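Local coordinates for protein VirX1 (Cyanophage Syn10, PDB 6QGM) that iodinates diverse substrates as a viral halogenase, probably flavin-dependent and related to the tryptophan halogenases, at residues G331-V342 with F388-D397. Sequence-based numbering, arbitrary orientation.
Sequences GKRTRAWVNNCV and FNYTCDHQID
The side-chain amide of N389 grips the backbone of W337 at both ends. Its OD1 accepts the N-H of W337 at 2.7 Å, nearly straight, with the donor tilted 15° from the carbonyl plane, and ND2 returns a bond to W337 O at 3.0 Å. That second bond is almost linear and lies close to the amide plane, so the pair fixes the rotation of the amide. The N-H of A336 adds a weak, bent third bond to the same OD1. Thus N and O of W337, on strand 337-338, the outermost strand of its sheet within the chain, are both bonded by one buried helix side chain. Over one face of the amide, at its ND2 end, lie the methylenes of R335, whose guanidinium turns away to a salt bridge with E239. The sheet is the one built around the Rossmann-like βαβ core of the halogenase fold; 337-338 pairs with 341-342 through a type II' turn, and helix 382-408 packs alongside. W337 presents CE3 to a face of F388 in a T-shaped (edge-to-face) pair, its six-membered ring and the F388 ring 5.3 Å between centroids, planes at 87°. The ring of W337 carries V342 CG2 over its centre, while V342 CG1 and A336 CB also touch F388; A336 CB reaches C392 SG as well. One to two turns farther along the helix, strand 331-333 runs antiparallel to it. Here K332 extends past I396 CG2 into a salt-bridge network: NZ lies 2.8 Å from D393 OD1 and 3.1 Å from D397 OD1, on the syn side of each and about 24° out of both carboxylate planes, with a weak third bond to D397 OD2. The ammonium probably offsets the acids' mutual repulsion; M432 of the second subunit packs on D393.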
loop_
_atom_site.group_PDB
_atom_site.type_symbol
_atom_site.label_atom_id
_atom_site.label_comp_id
_atom_site.label_asym_id
_atom_site.label_seq_id
_atom_site.Cartn_x
_atom_site.Cartn_y
_atom_site.Cartn_z
ATOM N N GLY B 331 4.514 -25.302 -9.191
ATOM C CA GLY B 331 5.326 -24.327 -8.448
ATOM C C GLY B 331 6.154 -23.487 -9.392
ATOM O O GLY B 331 5.785 -23.366 -10.573
ATOM N N LYS B 332 7.251 -22.937 -8.879
ATOM C CA LYS B 332 8.173 -22.042 -9.617
ATOM C C LYS B 332 9.582 -22.246 -9.068
ATOM O O LYS B 332 9.722 -22.540 -7.864
ATOM C CB LYS B 332 7.789 -20.579 -9.387
ATOM C CG LYS B 332 7.390 -20.301 -7.944
ATOM C CD LYS B 332 7.486 -18.884 -7.513
ATOM C CE LYS B 332 7.492 -18.778 -6.004
ATOM N NZ LYS B 332 7.359 -17.366 -5.563
ATOM N N ARG B 333 10.581 -22.063 -9.923
ATOM C CA ARG B 333 11.974 -21.839 -9.485
ATOM C C ARG B 333 12.002 -20.521 -8.696
ATOM O O ARG B 333 11.148 -19.629 -8.948
ATOM C CB ARG B 333 12.904 -21.804 -10.694
ATOM C CG ARG B 333 12.852 -23.048 -11.567
ATOM C CD ARG B 333 13.470 -24.239 -10.867
ATOM N NE ARG B 333 13.025 -25.511 -11.415
ATOM C CZ ARG B 333 13.438 -26.684 -10.968
ATOM N NH1 ARG B 333 14.324 -26.740 -9.987
ATOM N NH2 ARG B 333 12.976 -27.794 -11.497
ATOM N N THR B 334 12.952 -20.390 -7.773
ATOM C CA THR B 334 13.103 -19.187 -6.910
ATOM C C THR B 334 13.535 -17.994 -7.773
ATOM O O THR B 334 13.412 -16.861 -7.305
ATOM C CB THR B 334 14.045 -19.501 -5.737
ATOM O OG1 THR B 334 15.315 -19.904 -6.241
ATOM C CG2 THR B 334 13.523 -20.619 -4.866
ATOM N N ARG B 335 14.039 -18.261 -8.982
ATOM C CA ARG B 335 14.419 -17.239 -9.981
ATOM C C ARG B 335 14.306 -17.841 -11.377
ATOM O O ARG B 335 14.598 -19.040 -11.532
ATOM C CB ARG B 335 15.859 -16.778 -9.776
ATOM C CG ARG B 335 16.051 -15.843 -8.594
ATOM C CD ARG B 335 17.494 -15.396 -8.476
ATOM N NE ARG B 335 18.366 -16.544 -8.312
ATOM C CZ ARG B 335 19.687 -16.506 -8.364
ATOM N NH1 ARG B 335 20.321 -15.359 -8.522
ATOM N NH2 ARG B 335 20.381 -17.616 -8.218
ATOM N N ALA B 336 13.937 -17.016 -12.357
ATOM C CA ALA B 336 13.798 -17.389 -13.781
ATOM C C ALA B 336 15.121 -17.137 -14.516
ATOM O O ALA B 336 15.526 -17.994 -15.343
ATOM C CB ALA B 336 12.684 -16.586 -14.382
ATOM N N TRP B 337 15.761 -15.996 -14.226
ATOM C CA TRP B 337 17.052 -15.578 -14.823
ATOM C C TRP B 337 18.161 -15.770 -13.793
ATOM O O TRP B 337 18.188 -15.015 -12.811
ATOM C CB TRP B 337 16.956 -14.128 -15.289
ATOM C CG TRP B 337 17.964 -13.755 -16.334
ATOM C CD1 TRP B 337 19.221 -14.261 -16.503
ATOM C CD2 TRP B 337 17.786 -12.762 -17.355
ATOM N NE1 TRP B 337 19.838 -13.653 -17.559
ATOM C CE2 TRP B 337 18.982 -12.732 -18.106
ATOM C CE3 TRP B 337 16.737 -11.912 -17.709
ATOM C CZ2 TRP B 337 19.153 -11.873 -19.193
ATOM C CZ3 TRP B 337 16.909 -11.070 -18.785
ATOM C CH2 TRP B 337 18.106 -11.036 -19.504
ATOM N N VAL B 338 19.011 -16.775 -14.001
ATOM C CA VAL B 338 20.153 -17.113 -13.105
ATOM C C VAL B 338 21.414 -17.137 -13.965
ATOM O O VAL B 338 21.424 -17.886 -14.968
ATOM C CB VAL B 338 19.927 -18.471 -12.415
ATOM C CG1 VAL B 338 21.140 -18.911 -11.620
ATOM C CG2 VAL B 338 18.691 -18.448 -11.546
ATOM N N ASN B 339 22.436 -16.374 -13.582
ATOM C CA ASN B 339 23.644 -16.149 -14.410
ATOM C C ASN B 339 23.176 -15.885 -15.838
ATOM O O ASN B 339 22.227 -15.083 -15.975
ATOM C CB ASN B 339 24.617 -17.315 -14.241
ATOM C CG ASN B 339 25.102 -17.383 -12.820
ATOM O OD1 ASN B 339 24.847 -18.350 -12.126
ATOM N ND2 ASN B 339 25.732 -16.315 -12.363
ATOM N N ASN B 340 23.755 -16.575 -16.826
ATOM C CA ASN B 340 23.517 -16.330 -18.269
ATOM C C ASN B 340 22.524 -17.364 -18.820
ATOM O O ASN B 340 22.661 -17.730 -19.999
ATOM C CB ASN B 340 24.838 -16.309 -19.043
ATOM C CG ASN B 340 25.549 -17.638 -19.072
ATOM O OD1 ASN B 340 25.414 -18.450 -18.156
ATOM N ND2 ASN B 340 26.295 -17.875 -20.140
ATOM N N CYS B 341 21.548 -17.778 -18.008
ATOM C CA CYS B 341 20.501 -18.771 -18.369
ATOM C C CYS B 341 19.129 -18.265 -17.902
ATOM O O CYS B 341 19.039 -17.822 -16.737
ATOM C CB CYS B 341 20.813 -20.124 -17.751
ATOM S SG CYS B 341 19.386 -21.247 -17.717
ATOM N N VAL B 342 18.109 -18.327 -18.773
ATOM C CA VAL B 342 16.704 -17.903 -18.492
ATOM C C VAL B 342 15.773 -19.091 -18.688
ATOM O O VAL B 342 15.829 -19.683 -19.767
ATOM C CB VAL B 342 16.240 -16.753 -19.406
ATOM C CG1 VAL B 342 14.876 -16.228 -18.998
ATOM C CG2 VAL B 342 17.239 -15.620 -19.437
ATOM N N PHE B 388 13.195 -8.493 -13.871
ATOM C CA PHE B 388 12.592 -9.602 -14.674
ATOM C C PHE B 388 12.111 -10.714 -13.733
ATOM O O PHE B 388 10.982 -11.205 -13.870
ATOM C CB PHE B 388 13.633 -10.136 -15.664
ATOM C CG PHE B 388 13.167 -11.270 -16.526
ATOM C CD1 PHE B 388 13.169 -12.574 -16.070
ATOM C CD2 PHE B 388 12.762 -11.038 -17.814
ATOM C CE1 PHE B 388 12.752 -13.616 -16.887
ATOM C CE2 PHE B 388 12.353 -12.076 -18.639
ATOM C CZ PHE B 388 12.320 -13.362 -18.164
ATOM N N ASN B 389 12.980 -11.118 -12.796
ATOM C CA ASN B 389 12.702 -12.176 -11.788
ATOM C C ASN B 389 11.519 -11.707 -10.931
ATOM O O ASN B 389 10.571 -12.468 -10.763
ATOM C CB ASN B 389 13.955 -12.530 -10.980
ATOM C CG ASN B 389 14.990 -13.303 -11.781
ATOM O OD1 ASN B 389 14.681 -13.907 -12.805
ATOM N ND2 ASN B 389 16.228 -13.315 -11.313
ATOM N N TYR B 390 11.551 -10.475 -10.438
ATOM C CA TYR B 390 10.469 -9.928 -9.583
ATOM C C TYR B 390 9.157 -9.912 -10.365
ATOM O O TYR B 390 8.158 -10.430 -9.862
ATOM C CB TYR B 390 10.799 -8.539 -9.037
ATOM C CG TYR B 390 9.713 -8.032 -8.125
ATOM C CD1 TYR B 390 8.558 -7.470 -8.636
ATOM C CD2 TYR B 390 9.800 -8.176 -6.755
ATOM C CE1 TYR B 390 7.529 -7.046 -7.814
ATOM C CE2 TYR B 390 8.790 -7.736 -5.917
ATOM C CZ TYR B 390 7.649 -7.169 -6.444
ATOM O OH TYR B 390 6.669 -6.712 -5.605
ATOM N N THR B 391 9.144 -9.338 -11.563
ATOM C CA THR B 391 7.908 -9.198 -12.369
ATOM C C THR B 391 7.268 -10.569 -12.572
ATOM O O THR B 391 6.046 -10.685 -12.382
ATOM C CB THR B 391 8.193 -8.510 -13.703
ATOM O OG1 THR B 391 8.603 -7.194 -13.321
ATOM C CG2 THR B 391 7.022 -8.500 -14.659
ATOM N N CYS B 392 8.048 -11.580 -12.928
ATOM C CA CYS B 392 7.476 -12.852 -13.415
ATOM C C CYS B 392 7.151 -13.748 -12.216
ATOM O O CYS B 392 6.202 -14.550 -12.309
ATOM C CB CYS B 392 8.384 -13.475 -14.467
ATOM S SG CYS B 392 9.510 -14.721 -13.817
ATOM N N ASP B 393 7.883 -13.580 -11.111
ATOM C CA ASP B 393 7.562 -14.174 -9.785
ATOM C C ASP B 393 6.231 -13.617 -9.268
ATOM O O ASP B 393 5.363 -14.414 -8.909
ATOM C CB ASP B 393 8.668 -13.886 -8.780
ATOM C CG ASP B 393 8.486 -14.618 -7.469
ATOM O OD1 ASP B 393 8.734 -15.852 -7.472
ATOM O OD2 ASP B 393 8.077 -13.959 -6.481
ATOM N N HIS B 394 6.071 -12.291 -9.221
ATOM C CA HIS B 394 4.821 -11.615 -8.768
ATOM C C HIS B 394 3.624 -12.211 -9.512
ATOM O O HIS B 394 2.596 -12.501 -8.864
ATOM C CB HIS B 394 4.878 -10.091 -8.976
ATOM C CG HIS B 394 3.886 -9.361 -8.128
ATOM N ND1 HIS B 394 2.540 -9.335 -8.414
ATOM C CD2 HIS B 394 4.035 -8.677 -6.978
ATOM C CE1 HIS B 394 1.899 -8.670 -7.483
ATOM N NE2 HIS B 394 2.792 -8.260 -6.582
ATOM N N GLN B 395 3.771 -12.395 -10.826
ATOM C CA GLN B 395 2.669 -12.804 -11.728
ATOM C C GLN B 395 2.216 -14.224 -11.380
ATOM O O GLN B 395 1.003 -14.439 -11.209
ATOM C CB GLN B 395 3.106 -12.707 -13.182
ATOM C CG GLN B 395 2.105 -13.343 -14.125
ATOM C CD GLN B 395 1.987 -12.596 -15.432
ATOM O OE1 GLN B 395 2.344 -13.094 -16.505
ATOM N NE2 GLN B 395 1.461 -11.382 -15.335
ATOM N N ILE B 396 3.155 -15.162 -11.278
ATOM C CA ILE B 396 2.821 -16.596 -11.041
ATOM C C ILE B 396 2.282 -16.762 -9.613
ATOM O O ILE B 396 1.434 -17.635 -9.410
ATOM C CB ILE B 396 4.009 -17.511 -11.375
ATOM C CG1 ILE B 396 3.532 -18.930 -11.665
ATOM C CG2 ILE B 396 5.074 -17.460 -10.297
ATOM C CD1 ILE B 396 4.579 -19.809 -12.283
ATOM N N ASP B 397 2.706 -15.918 -8.675
ATOM C CA ASP B 397 2.165 -15.913 -7.287
ATOM C C ASP B 397 0.708 -15.421 -7.316
ATOM O O ASP B 397 -0.156 -16.056 -6.648
ATOM C CB ASP B 397 3.033 -15.075 -6.339
ATOM C CG ASP B 397 4.217 -15.857 -5.752
ATOM O OD1 ASP B 397 4.326 -17.103 -6.013
ATOM O OD2 ASP B 397 5.022 -15.230 -5.010
#